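Local coordinates for thiol transferase (Phanerochaete chrysosporium, PDB 4F0B), which is a Ure2p-type glutathione transferase that binds oxidized glutathione disulfide and probably carries out glutathione-dependent thiol transfer, at residues Tyr12-Pro17 and Gly69-Ile74; Ala23-Glu28 and Ala179-Phe184; Gly131-Phe136 and Arg150-Ser155. One frame throughout, in Å; residues are numbered along the deposited sequence.

Interaction 1 of 3, residues Tyr12-Pro17 and Gly69-Ile74; sequences YTAPTP and GRIPAI. With GDS (oxidized glutathione disulfide), chain C.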
loop_
_atom_site.group_PDB
_atom_site.type_symbol
_atom_site.label_atom_id
_atom_site.label_comp_id
_atom_site.label_asym_id
_atom_site.label_seq_id
_atom_site.Cartn_x
_atom_site.Cartn_y
_atom_site.Cartn_z
ATOM N N TYR A 12 13.859 -10.699 -8.277
ATOM C CA TYR A 12 13.859 -9.955 -9.525
ATOM C C TYR A 12 13.810 -8.482 -9.160
ATOM O O TYR A 12 12.825 -8.024 -8.543
ATOM C CB TYR A 12 12.624 -10.337 -10.353
ATOM C CG TYR A 12 12.622 -11.789 -10.767
ATOM C CD1 TYR A 12 13.216 -12.197 -11.969
ATOM C CD2 TYR A 12 12.045 -12.774 -9.949
ATOM C CE1 TYR A 12 13.237 -13.535 -12.357
ATOM C CE2 TYR A 12 12.076 -14.129 -10.326
ATOM C CZ TYR A 12 12.665 -14.485 -11.537
ATOM O OH TYR A 12 12.721 -15.780 -11.951
ATOM N N THR A 13 14.874 -7.750 -9.496
ATOM C CA THR A 13 15.006 -6.421 -8.926
ATOM C C THR A 13 15.791 -5.465 -9.814
ATOM O O THR A 13 16.231 -5.819 -10.914
ATOM C CB THR A 13 15.631 -6.547 -7.526
ATOM O OG1 THR A 13 15.373 -5.332 -6.820
ATOM C CG2 THR A 13 17.127 -6.827 -7.587
ATOM N N ALA A 14 15.958 -4.236 -9.302
ATOM C CA ALA A 14 16.771 -3.194 -9.932
ATOM C C ALA A 14 17.181 -2.254 -8.815
ATOM O O ALA A 14 16.542 -2.241 -7.756
ATOM C CB ALA A 14 15.969 -2.448 -11.024
ATOM N N PRO A 15 18.238 -1.485 -9.018
ATOM C CA PRO A 15 18.752 -0.630 -7.930
ATOM C C PRO A 15 17.936 0.637 -7.788
ATOM O O PRO A 15 18.275 1.661 -8.382
ATOM C CB PRO A 15 20.196 -0.325 -8.353
ATOM C CG PRO A 15 20.148 -0.423 -9.892
ATOM C CD PRO A 15 19.157 -1.556 -10.174
ATOM N N THR A 16 16.888 0.540 -6.993
ATOM C CA THR A 16 15.858 1.592 -6.894
ATOM C C THR A 16 15.295 1.554 -5.468
ATOM O O THR A 16 15.495 0.575 -4.727
ATOM C CB THR A 16 14.650 1.314 -7.833
ATOM O OG1 THR A 16 14.099 0.035 -7.497
ATOM C CG2 THR A 16 15.045 1.226 -9.299
ATOM N N PRO A 17 14.565 2.599 -5.053
ATOM C CA PRO A 17 14.008 2.634 -3.690
ATOM C C PRO A 17 13.086 1.472 -3.350
ATOM O O PRO A 17 12.954 1.107 -2.167
ATOM C CB PRO A 17 13.228 3.984 -3.649
ATOM C CG PRO A 17 13.051 4.357 -5.129
ATOM C CD PRO A 17 14.301 3.857 -5.794
ATOM N N GLY A 69 3.995 -6.108 -13.983
ATOM C CA GLY A 69 5.145 -5.752 -14.808
ATOM C C GLY A 69 6.068 -4.721 -14.180
ATOM O O GLY A 69 6.474 -3.773 -14.834
ATOM N N ARG A 70 6.393 -4.917 -12.899
ATOM C CA ARG A 70 7.293 -4.002 -12.176
ATOM C C ARG A 70 8.143 -4.836 -11.213
ATOM O O ARG A 70 7.773 -5.965 -10.849
ATOM C CB ARG A 70 6.510 -2.969 -11.352
ATOM C CG ARG A 70 5.804 -1.928 -12.219
ATOM C CD ARG A 70 5.602 -0.615 -11.428
ATOM N NE ARG A 70 4.863 0.341 -12.197
ATOM C CZ ARG A 70 4.509 1.523 -11.736
ATOM N NH1 ARG A 70 4.848 1.866 -10.501
ATOM N NH2 ARG A 70 3.787 2.339 -12.516
ATOM N N ILE A 71 9.317 -4.308 -10.863
ATOM C CA ILE A 71 10.112 -4.923 -9.789
ATOM C C ILE A 71 9.831 -4.205 -8.458
ATOM O O ILE A 71 9.342 -3.075 -8.424
ATOM C CB ILE A 71 11.641 -4.944 -10.099
ATOM C CG1 ILE A 71 12.228 -3.557 -10.352
ATOM C CG2 ILE A 71 11.947 -5.854 -11.277
ATOM C CD1 ILE A 71 12.576 -2.784 -9.056
ATOM N N PRO A 72 10.127 -4.845 -7.339
ATOM C CA PRO A 72 10.665 -6.208 -7.209
ATOM C C PRO A 72 9.583 -7.257 -7.177
ATOM O O PRO A 72 8.387 -6.998 -6.971
ATOM C CB PRO A 72 11.398 -6.159 -5.850
ATOM C CG PRO A 72 10.516 -5.188 -5.025
ATOM C CD PRO A 72 10.048 -4.133 -6.038
ATOM N N ALA A 73 10.038 -8.481 -7.398
ATOM C CA ALA A 73 9.225 -9.660 -7.156
ATOM C C ALA A 73 10.160 -10.753 -6.708
ATOM O O ALA A 73 11.360 -10.732 -6.998
ATOM C CB ALA A 73 8.450 -10.096 -8.422
ATOM N N ILE A 74 9.613 -11.757 -6.021
ATOM C CA ILE A 74 10.383 -12.952 -5.734
ATOM C C ILE A 74 9.661 -14.203 -6.139
ATOM O O ILE A 74 8.447 -14.205 -6.332
ATOM C CB ILE A 74 10.739 -13.104 -4.253
ATOM C CG1 ILE A 74 9.470 -13.231 -3.382
ATOM C CG2 ILE A 74 11.646 -11.961 -3.779
ATOM C CD1 ILE A 74 9.754 -13.722 -1.943
HETATM N N1 GDS C . 3.900 -0.733 -5.565
HETATM C CA1 GDS C . 5.067 -1.424 -6.199
HETATM C C1 GDS C . 5.922 -2.051 -5.064
HETATM O OE1 GDS C . 5.892 -1.519 -3.933
HETATM O OE2 GDS C . 6.581 -3.070 -5.344
HETATM C CB1 GDS C . 5.925 -0.391 -6.947
HETATM C CG1 GDS C . 7.082 -1.050 -7.720
HETATM C CD1 GDS C . 7.688 -0.039 -8.683
HETATM O O1 GDS C . 7.337 1.129 -8.793
HETATM N N2 GDS C . 8.654 -0.554 -9.514
HETATM C CA2 GDS C . 9.370 0.263 -10.503
HETATM C C2 GDS C . 9.308 -0.420 -11.851
HETATM O O2 GDS C . 9.464 -1.663 -11.968
HETATM C CB2 GDS C . 10.846 0.455 -10.161
HETATM S SG2 GDS C . 11.161 1.148 -8.536
HETATM N N3 GDS C . 9.099 0.413 -12.887
HETATM C CA3 GDS C . 9.057 -0.130 -14.248
HETATM C C3 GDS C . 7.865 0.316 -15.012
HETATM O OE3 GDS C . 7.753 -0.146 -16.165
HETATM O OE4 GDS C . 7.040 1.097 -14.466
HETATM N N4 GDS C . 7.087 3.816 -7.771
HETATM C CA4 GDS C . 5.941 4.292 -7.014
HETATM C C4 GDS C . 5.635 3.454 -5.728
HETATM O OE5 GDS C . 6.542 2.787 -5.189
HETATM O OE6 GDS C . 4.463 3.522 -5.319
HETATM C C5 GDS C . 7.847 4.689 -8.437
HETATM O O5 GDS C . 7.612 5.920 -8.435
HETATM C CA5 GDS C . 9.014 4.121 -9.227
HETATM N N5 GDS C . 9.159 4.859 -10.504
HETATM C CB5 GDS C . 10.254 4.252 -8.315
HETATM S SG5 GDS C . 11.657 3.389 -9.015
HETATM C CA6 GDS C . 6.933 4.478 -14.068
HETATM C C6 GDS C . 6.262 5.863 -13.970
HETATM O OE7 GDS C . 5.881 6.259 -12.846
HETATM O OE8 GDS C . 6.089 6.485 -15.049
HETATM N N6 GDS C . 6.427 3.820 -15.271
HETATM C CB6 GDS C . 8.486 4.627 -14.153
HETATM C CG6 GDS C . 9.208 5.177 -12.888
HETATM C CD6 GDS C . 9.048 4.241 -11.724
HETATM O O6 GDS C . 8.803 3.047 -11.801
#

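Interaction 2 of 3, residues Ala23-Glu28 and Ala179-Phe184; sequences AILLEE and ADIKIF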
loop_
_atom_site.group_PDB
_atom_site.type_symbol
_atom_site.label_atom_id
_atom_site.label_comp_id
_atom_site.label_asym_id
_atom_site.label_seq_id
_atom_site.Cartn_x
_atom_site.Cartn_y
_atom_site.Cartn_z
ATOM N N ALA A 23 16.050 -7.125 -0.759
ATOM C CA ALA A 23 17.440 -7.581 -0.637
ATOM C C ALA A 23 17.996 -7.222 0.741
ATOM O O ALA A 23 18.730 -7.997 1.344
ATOM C CB ALA A 23 18.320 -7.011 -1.763
ATOM N N ILE A 24 17.637 -6.044 1.232
ATOM C CA ILE A 24 18.003 -5.668 2.593
ATOM C C ILE A 24 17.451 -6.685 3.603
ATOM O O ILE A 24 18.216 -7.202 4.418
ATOM C CB ILE A 24 17.524 -4.261 2.922
ATOM C CG1 ILE A 24 18.328 -3.229 2.121
ATOM C CG2 ILE A 24 17.634 -4.018 4.453
ATOM C CD1 ILE A 24 17.731 -1.792 2.188
ATOM N N LEU A 25 16.163 -7.013 3.519
ATOM C CA LEU A 25 15.645 -8.007 4.435
ATOM C C LEU A 25 16.332 -9.370 4.278
ATOM O O LEU A 25 16.668 -9.997 5.277
ATOM C CB LEU A 25 14.136 -8.135 4.282
ATOM C CG LEU A 25 13.521 -9.179 5.227
ATOM C CD1 LEU A 25 13.752 -8.878 6.696
ATOM C CD2 LEU A 25 12.038 -9.277 4.915
ATOM N N LEU A 26 16.551 -9.829 3.037
ATOM C CA LEU A 26 17.242 -11.110 2.839
ATOM C C LEU A 26 18.605 -11.101 3.519
ATOM O O LEU A 26 18.988 -12.076 4.165
ATOM C CB LEU A 26 17.378 -11.409 1.344
ATOM C CG LEU A 26 16.046 -11.822 0.695
ATOM C CD1 LEU A 26 16.103 -11.652 -0.813
ATOM C CD2 LEU A 26 15.730 -13.273 1.058
ATOM N N GLU A 27 19.355 -10.009 3.402
ATOM C CA GLU A 27 20.659 -9.959 4.060
ATOM C C GLU A 27 20.544 -9.856 5.588
ATOM O O GLU A 27 21.368 -10.435 6.299
ATOM C CB GLU A 27 21.504 -8.805 3.498
ATOM C CG GLU A 27 21.980 -9.006 2.052
ATOM C CD GLU A 27 22.911 -10.204 1.905
ATOM O OE1 GLU A 27 23.697 -10.531 2.839
ATOM O OE2 GLU A 27 22.905 -10.848 0.830
ATOM N N GLU A 28 19.533 -9.161 6.097
ATOM C CA GLU A 28 19.319 -9.136 7.550
ATOM C C GLU A 28 19.003 -10.534 8.068
ATOM O O GLU A 28 19.531 -10.964 9.104
ATOM C CB GLU A 28 18.197 -8.173 7.939
ATOM C CG GLU A 28 18.434 -6.685 7.591
ATOM C CD GLU A 28 19.368 -5.958 8.559
ATOM O OE1 GLU A 28 19.924 -6.588 9.481
ATOM O OE2 GLU A 28 19.539 -4.747 8.355
ATOM N N ALA A 179 8.930 -2.507 8.727
ATOM C CA ALA A 179 8.393 -1.181 8.460
ATOM C C ALA A 179 9.482 -0.148 8.212
ATOM O O ALA A 179 9.336 0.704 7.318
ATOM C CB ALA A 179 7.495 -0.717 9.573
ATOM N N ASP A 180 10.570 -0.209 8.975
ATOM C CA ASP A 180 11.702 0.665 8.711
ATOM C C ASP A 180 12.328 0.378 7.363
ATOM O O ASP A 180 12.636 1.303 6.634
ATOM C CB ASP A 180 12.770 0.489 9.785
ATOM C CG ASP A 180 12.219 0.697 11.176
ATOM O OD1 ASP A 180 12.034 1.863 11.609
ATOM O OD2 ASP A 180 11.941 -0.342 11.818
ATOM N N ILE A 181 12.525 -0.903 7.066
ATOM C CA ILE A 181 13.172 -1.294 5.823
ATOM C C ILE A 181 12.412 -0.759 4.605
ATOM O O ILE A 181 13.014 -0.195 3.684
ATOM C CB ILE A 181 13.398 -2.827 5.774
ATOM C CG1 ILE A 181 14.432 -3.253 6.835
ATOM C CG2 ILE A 181 13.845 -3.280 4.369
ATOM C CD1 ILE A 181 14.446 -4.774 7.107
ATOM N N LYS A 182 11.093 -0.912 4.611
ATOM C CA LYS A 182 10.278 -0.432 3.501
ATOM C C LYS A 182 10.458 1.053 3.243
ATOM O O LYS A 182 10.689 1.488 2.090
ATOM C CB LYS A 182 8.802 -0.732 3.756
ATOM C CG LYS A 182 7.853 -0.017 2.767
ATOM C CD LYS A 182 8.018 -0.468 1.321
ATOM C CE LYS A 182 7.280 0.520 0.379
ATOM N NZ LYS A 182 7.675 0.309 -1.046
ATOM N N ILE A 183 10.377 1.852 4.305
ATOM C CA ILE A 183 10.469 3.288 4.114
ATOM C C ILE A 183 11.895 3.748 3.831
ATOM O O ILE A 183 12.092 4.697 3.055
ATOM C CB ILE A 183 9.893 4.043 5.320
ATOM C CG1 ILE A 183 8.412 3.664 5.456
ATOM C CG2 ILE A 183 10.051 5.565 5.115
ATOM C CD1 ILE A 183 7.666 4.272 6.664
ATOM N N PHE A 184 12.870 3.061 4.442
ATOM C CA PHE A 184 14.269 3.416 4.280
ATOM C C PHE A 184 14.710 3.472 2.814
ATOM O O PHE A 184 15.489 4.337 2.424
ATOM C CB PHE A 184 15.156 2.459 5.088
ATOM C CG PHE A 184 16.615 2.612 4.791
ATOM C CD1 PHE A 184 17.337 3.646 5.376
ATOM C CD2 PHE A 184 17.273 1.718 3.937
ATOM C CE1 PHE A 184 18.697 3.808 5.092
ATOM C CE2 PHE A 184 18.611 1.877 3.653
ATOM C CZ PHE A 184 19.324 2.899 4.221
#

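Interaction 3 of 3, residues Gly131-Phe136 and Arg150-Ser155; sequences GQANHF and RYLNES. With GDS (oxidized glutathione disulfide), chain D.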
loop_
_atom_site.group_PDB
_atom_site.type_symbol
_atom_site.label_atom_id
_atom_site.label_comp_id
_atom_site.label_asym_id
_atom_site.label_seq_id
_atom_site.Cartn_x
_atom_site.Cartn_y
_atom_site.Cartn_z
ATOM N N GLY A 131 7.626 9.061 -5.376
ATOM C CA GLY A 131 7.874 8.595 -6.733
ATOM C C GLY A 131 7.381 9.616 -7.757
ATOM O O GLY A 131 8.015 9.805 -8.808
ATOM N N GLN A 132 6.270 10.305 -7.453
ATOM C CA GLN A 132 5.769 11.334 -8.378
ATOM C C GLN A 132 6.681 12.541 -8.306
ATOM O O GLN A 132 6.920 13.188 -9.331
ATOM C CB GLN A 132 4.330 11.744 -8.063
ATOM C CG GLN A 132 3.296 10.587 -8.126
ATOM C CD GLN A 132 3.608 9.550 -9.183
ATOM O OE1 GLN A 132 3.490 9.801 -10.394
ATOM N NE2 GLN A 132 4.020 8.378 -8.733
ATOM N N ALA A 133 7.153 12.887 -7.101
ATOM C CA ALA A 133 8.113 13.986 -6.997
ATOM C C ALA A 133 9.360 13.712 -7.829
ATOM O O ALA A 133 9.824 14.567 -8.567
ATOM C CB ALA A 133 8.498 14.215 -5.536
ATOM N N ASN A 134 9.862 12.473 -7.756
ATOM C CA ASN A 134 11.016 12.124 -8.564
ATOM C C ASN A 134 10.668 12.211 -10.034
ATOM O O ASN A 134 11.460 12.729 -10.834
ATOM C CB ASN A 134 11.440 10.699 -8.250
ATOM C CG ASN A 134 12.227 10.591 -6.954
ATOM O OD1 ASN A 134 12.526 11.588 -6.298
ATOM N ND2 ASN A 134 12.548 9.341 -6.575
ATOM N N HIS A 135 9.475 11.734 -10.401
ATOM C CA HIS A 135 9.115 11.814 -11.822
ATOM C C HIS A 135 9.164 13.267 -12.327
ATOM O O HIS A 135 9.852 13.582 -13.284
ATOM C CB HIS A 135 7.730 11.252 -12.110
ATOM C CG HIS A 135 7.418 11.323 -13.570
ATOM N ND1 HIS A 135 8.029 10.487 -14.481
ATOM C CD2 HIS A 135 6.667 12.191 -14.292
ATOM C CE1 HIS A 135 7.631 10.808 -15.696
ATOM N NE2 HIS A 135 6.814 11.843 -15.612
ATOM N N PHE A 136 8.467 14.162 -11.646
ATOM C CA PHE A 136 8.378 15.534 -12.147
ATOM C C PHE A 136 9.673 16.328 -11.971
ATOM O O PHE A 136 10.016 17.140 -12.821
ATOM C CB PHE A 136 7.170 16.253 -11.538
ATOM C CG PHE A 136 5.862 15.787 -12.098
ATOM C CD1 PHE A 136 5.466 16.164 -13.381
ATOM C CD2 PHE A 136 5.065 14.936 -11.344
ATOM C CE1 PHE A 136 4.233 15.724 -13.910
ATOM C CE2 PHE A 136 3.848 14.485 -11.854
ATOM C CZ PHE A 136 3.435 14.872 -13.136
ATOM N N ARG A 150 3.659 20.313 -6.011
ATOM C CA ARG A 150 2.635 19.488 -5.357
ATOM C C ARG A 150 3.262 18.267 -4.692
ATOM O O ARG A 150 2.990 17.944 -3.524
ATOM C CB ARG A 150 1.570 19.024 -6.362
ATOM C CG ARG A 150 0.741 17.864 -5.845
ATOM C CD ARG A 150 -0.531 17.677 -6.712
ATOM N NE ARG A 150 -1.252 16.455 -6.376
ATOM C CZ ARG A 150 -2.075 16.310 -5.334
ATOM N NH1 ARG A 150 -2.324 17.332 -4.495
ATOM N NH2 ARG A 150 -2.604 15.110 -5.112
ATOM N N TYR A 151 4.099 17.555 -5.449
ATOM C CA TYR A 151 4.631 16.292 -4.916
ATOM C C TYR A 151 5.800 16.489 -3.980
ATOM O O TYR A 151 5.937 15.683 -3.060
ATOM C CB TYR A 151 4.904 15.257 -6.046
ATOM C CG TYR A 151 3.606 14.897 -6.719
ATOM C CD1 TYR A 151 2.653 14.155 -6.020
ATOM C CD2 TYR A 151 3.299 15.366 -7.997
ATOM C CE1 TYR A 151 1.403 13.881 -6.576
ATOM C CE2 TYR A 151 2.067 15.092 -8.583
ATOM C CZ TYR A 151 1.119 14.365 -7.868
ATOM O OH TYR A 151 -0.118 14.104 -8.421
ATOM N N LEU A 152 6.589 17.551 -4.122
ATOM C CA LEU A 152 7.559 17.872 -3.075
ATOM C C LEU A 152 6.834 18.247 -1.776
ATOM O O LEU A 152 7.211 17.746 -0.697
ATOM C CB LEU A 152 8.513 18.965 -3.531
ATOM C CG LEU A 152 9.610 18.553 -4.504
ATOM C CD1 LEU A 152 10.401 19.794 -4.931
ATOM C CD2 LEU A 152 10.551 17.517 -3.893
ATOM N N ASN A 153 5.779 19.047 -1.866
ATOM C CA ASN A 153 5.056 19.426 -0.668
ATOM C C ASN A 153 4.369 18.247 -0.018
ATOM O O ASN A 153 4.368 18.131 1.213
ATOM C CB ASN A 153 4.059 20.538 -0.967
ATOM C CG ASN A 153 4.755 21.873 -1.152
ATOM O OD1 ASN A 153 5.901 22.065 -0.722
ATOM N ND2 ASN A 153 4.079 22.793 -1.821
ATOM N N GLU A 154 3.770 17.357 -0.815
ATOM C CA GLU A 154 3.140 16.185 -0.230
ATOM C C GLU A 154 4.187 15.259 0.396
ATOM O O GLU A 154 3.948 14.687 1.478
ATOM C CB GLU A 154 2.302 15.440 -1.286
ATOM C CG GLU A 154 1.675 14.167 -0.774
ATOM C CD GLU A 154 0.697 14.336 0.379
ATOM O OE1 GLU A 154 0.275 15.475 0.698
ATOM O OE2 GLU A 154 0.401 13.281 0.974
ATOM N N SER A 155 5.331 15.099 -0.269
ATOM C CA SER A 155 6.416 14.306 0.343
ATOM C C SER A 155 6.832 14.907 1.688
ATOM O O SER A 155 7.018 14.167 2.660
ATOM C CB SER A 155 7.617 14.225 -0.590
ATOM O OG SER A 155 7.266 13.478 -1.766
HETATM N N1 GDS D . -3.679 5.441 1.821
HETATM C CA1 GDS D . -4.877 5.968 2.567
HETATM C C1 GDS D . -5.832 4.794 2.847
HETATM O OE1 GDS D . -5.838 3.827 2.029
HETATM O OE2 GDS D . -6.530 4.841 3.893
HETATM C CB1 GDS D . -5.565 7.031 1.741
HETATM C CG1 GDS D . -6.727 7.742 2.506
HETATM C CD1 GDS D . -7.127 8.984 1.788
HETATM O O1 GDS D . -6.581 9.391 0.756
HETATM N N2 GDS D . -8.137 9.665 2.408
HETATM C CA2 GDS D . -8.629 10.912 1.852
HETATM C C2 GDS D . -8.553 12.019 2.896
HETATM O O2 GDS D . -8.849 11.838 4.119
HETATM C CB2 GDS D . -10.108 10.840 1.468
HETATM S SG2 GDS D . -10.421 9.498 0.244
HETATM N N3 GDS D . -8.200 13.238 2.408
HETATM C CA3 GDS D . -8.142 14.431 3.276
HETATM C C3 GDS D . -6.844 15.191 3.219
HETATM O OE3 GDS D . -6.758 16.165 3.989
HETATM O OE4 GDS D . -5.977 14.803 2.422
HETATM N N4 GDS D . -6.201 9.096 -2.122
HETATM C CA4 GDS D . -5.061 8.326 -2.699
HETATM C C4 GDS D . -4.991 6.908 -2.237
HETATM O OE5 GDS D . -6.019 6.361 -1.774
HETATM O OE6 GDS D . -3.894 6.369 -2.412
HETATM C C5 GDS D . -6.738 10.104 -2.811
HETATM O O5 GDS D . -6.351 10.414 -3.968
HETATM C CA5 GDS D . -7.887 10.841 -2.116
HETATM N N5 GDS D . -7.776 12.248 -2.466
HETATM C CB5 GDS D . -9.176 10.200 -2.663
HETATM S SG5 GDS D . -10.672 10.747 -1.707
HETATM C CA6 GDS D . -5.312 15.285 -0.834
HETATM C C6 GDS D . -4.464 15.503 -2.082
HETATM O OE7 GDS D . -4.511 14.646 -2.984
HETATM O OE8 GDS D . -3.762 16.521 -2.118
HETATM N N6 GDS D . -4.865 16.156 0.263
HETATM C CB6 GDS D . -6.799 15.576 -1.138
HETATM C CG6 GDS D . -7.491 14.596 -2.117
HETATM C CD6 GDS D . -7.585 13.197 -1.553
HETATM O O6 GDS D . -7.503 12.915 -0.371
#

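Interaction 1 of 3, residues Tyr12-Pro17 and Gly69-Ile74
Y12 and A73 form an antiparallel hydrogen-bonded pair that joins strand 9-13 to strand 73-76 in the thioredoxin-like fold of the glutathione transferase N-terminal domain, and P72, preceded by a cis peptide bond, leads into the second strand. The pairing is reciprocal: Y12 N donates to A73 O at 2.8 Å, and A73 N donates back to Y12 O at 3.0 Å. Beside that bond, P72 CA makes a CA-H...O contact with Y12 O at 3.1 Å.

The side chain of I71 can be followed past the strand end. Its CB lies 3.6 Å from Y12 O and also faces T13 CA, while the CG2 branch packs against the same carbonyl. CG1 takes the position between the backbone N and the carbonyl carbon (chi1 58°), which directs the other branch along A14 and T16. CG1 thus runs between A14 N and O2 of the bound oxidized glutathione disulfide. At the tip, I71 CD1 touches A14 CB and T16 OG1. I71 CD1 also comes within 3.7 Å of A14 N, a buried amide with no polar partner in the model.

The backbone of I71 grips the ligand's cysteinyl unit: I71 N donates to O2 and I71 O accepts from N2 at 2.8 Å. This two-bond pairing is as expected for the residue before the cis-proline of the family. R70 adds a hydrogen bond from NH1 to O1 of the ligand, and its NH2 forms a salt bridge with E154 of the second subunit. In the loop after strand 9-13, T16 OG1, hydrogen-bonded to G19 N, lies 3.3 Å from SG2 of the disulfide.

Interaction 2 of 3, residues Ala23-Glu28 and Ala179-Phe184
I24 and I181 share one side-chain shape: in each, CG2 stands opposite the backbone N and CG1 opposite the carbonyl carbon, with chi1 at -69° in I24 and -67° in I181. Both CG2 methyls are thereby brought into the space between helix 20-33 and helix 178-187, where they meet at 3.9 Å, the two side chains running alongside in opposite senses. The second branch of each isoleucine finds a different neighbour. I24 CD1 arrives at the edge of the F184 ring, near its plane, 3.9 Å from CD2, with the two side chains nearly perpendicular. I181 CD1 meets L25 CD1 at 4.2 Å, again crosswise, and grazes the aliphatic CG of E28.

The helix segments run roughly antiparallel at 142°, with axes 10.3 Å apart, a spacing bridged by side chains and not by backbones. One helix belongs to the thioredoxin-like N-terminal domain and the other to the helical C-terminal domain, so the contact is part of the interface between them. With an alanine in place of I24, both I181 CG2 and the F184 edge would probably lose their methyl partners, opening a gap between the helices.

Polar groups are directed elsewhere. The E28 carboxylate is held by Y176 OH and R213, and D180 bonds to G177 N and W206 on its own side. No hydrogen bond crosses between the two segments. The contact is therefore held by dispersion and burial of aliphatic carbon and one aromatic edge, with no directional bond fixing its register.

Interaction 3 of 3, residues Gly131-Phe136 and Arg150-Ser155
Q132 and Y151 make the first shell of this antiparallel helix pair, which lies within the helical C-terminal domain and forms part of the dimer interface. Q132 CB lies over one face of the Y151 ring, 3.6 Å from its centroid and 15° off the normal, a CH-pi contact. R150 CG packs against the opposite face of the ring, 3.9 Å above its plane, so that the phenol is sandwiched between aliphatic carbons. F136 meets the ring differently: F136 CE2 is 3.8 Å from Y151 CE2, and the rings meet by their edges, almost parallel (6°), without stacking.

The small side chain of A133 is consistent with the close approach of the helices. A133 N comes within 3.4 Å of Y151 CB. The axes of the short segments are 8.1 Å apart. The methyl of A133 also touches L152 CD2 and S155 OG. That hydroxyl is turned back to its own helix, donating to Y151 O at 2.9 Å, while S155 N reaches the same oxygen from the opposite face of the carbonyl plane.

Further out, the bend of the Q132 chain (chi2 -34°) carries its amide away from Y151 of its own chain. OE1 is hydrogen-bonded to Y151 OH and to R150 NH2 of the second subunit, and the reciprocal Y151-Q132 bond forms as well. R150 NE makes a weak bond to Y151 OH, while NH1 and NH2 each grip one oxygen of a ligand carboxylate, NH1 to OE8 at 2.9 Å. The same glutathione disulfide is also hydrogen-bonded to I71 and N18 of the second subunit. The chemistry thus divides between an apolar seam inside the chain and polar ends that serve the partner subunit, where pairing with R150 would probably stabilise the carboxylate's negative charge.

Overall arrangement
Interaction 1 and interaction 2 lie near the centre of the folded chain, their centres about 14 Å apart, whereas interaction 3 is buried farther out, about 17 Å from the chain centre, beside the second subunit. Strand 9-13 of interaction 1 is followed directly by helix 20-33 of interaction 2, which meets the C-terminal domain; interaction 3 joins two helices within that domain. Their chemistry follows their place: backbone hydrogen bonds in the sheet and to the ligand, aliphatic packing between domains, and aromatic packing with polar outer ends at the dimer interface. Interactions 1 and 3 are linked across the dimer, since each glutathione disulfide is bound by R70 and I71 of one subunit and R150 of the other.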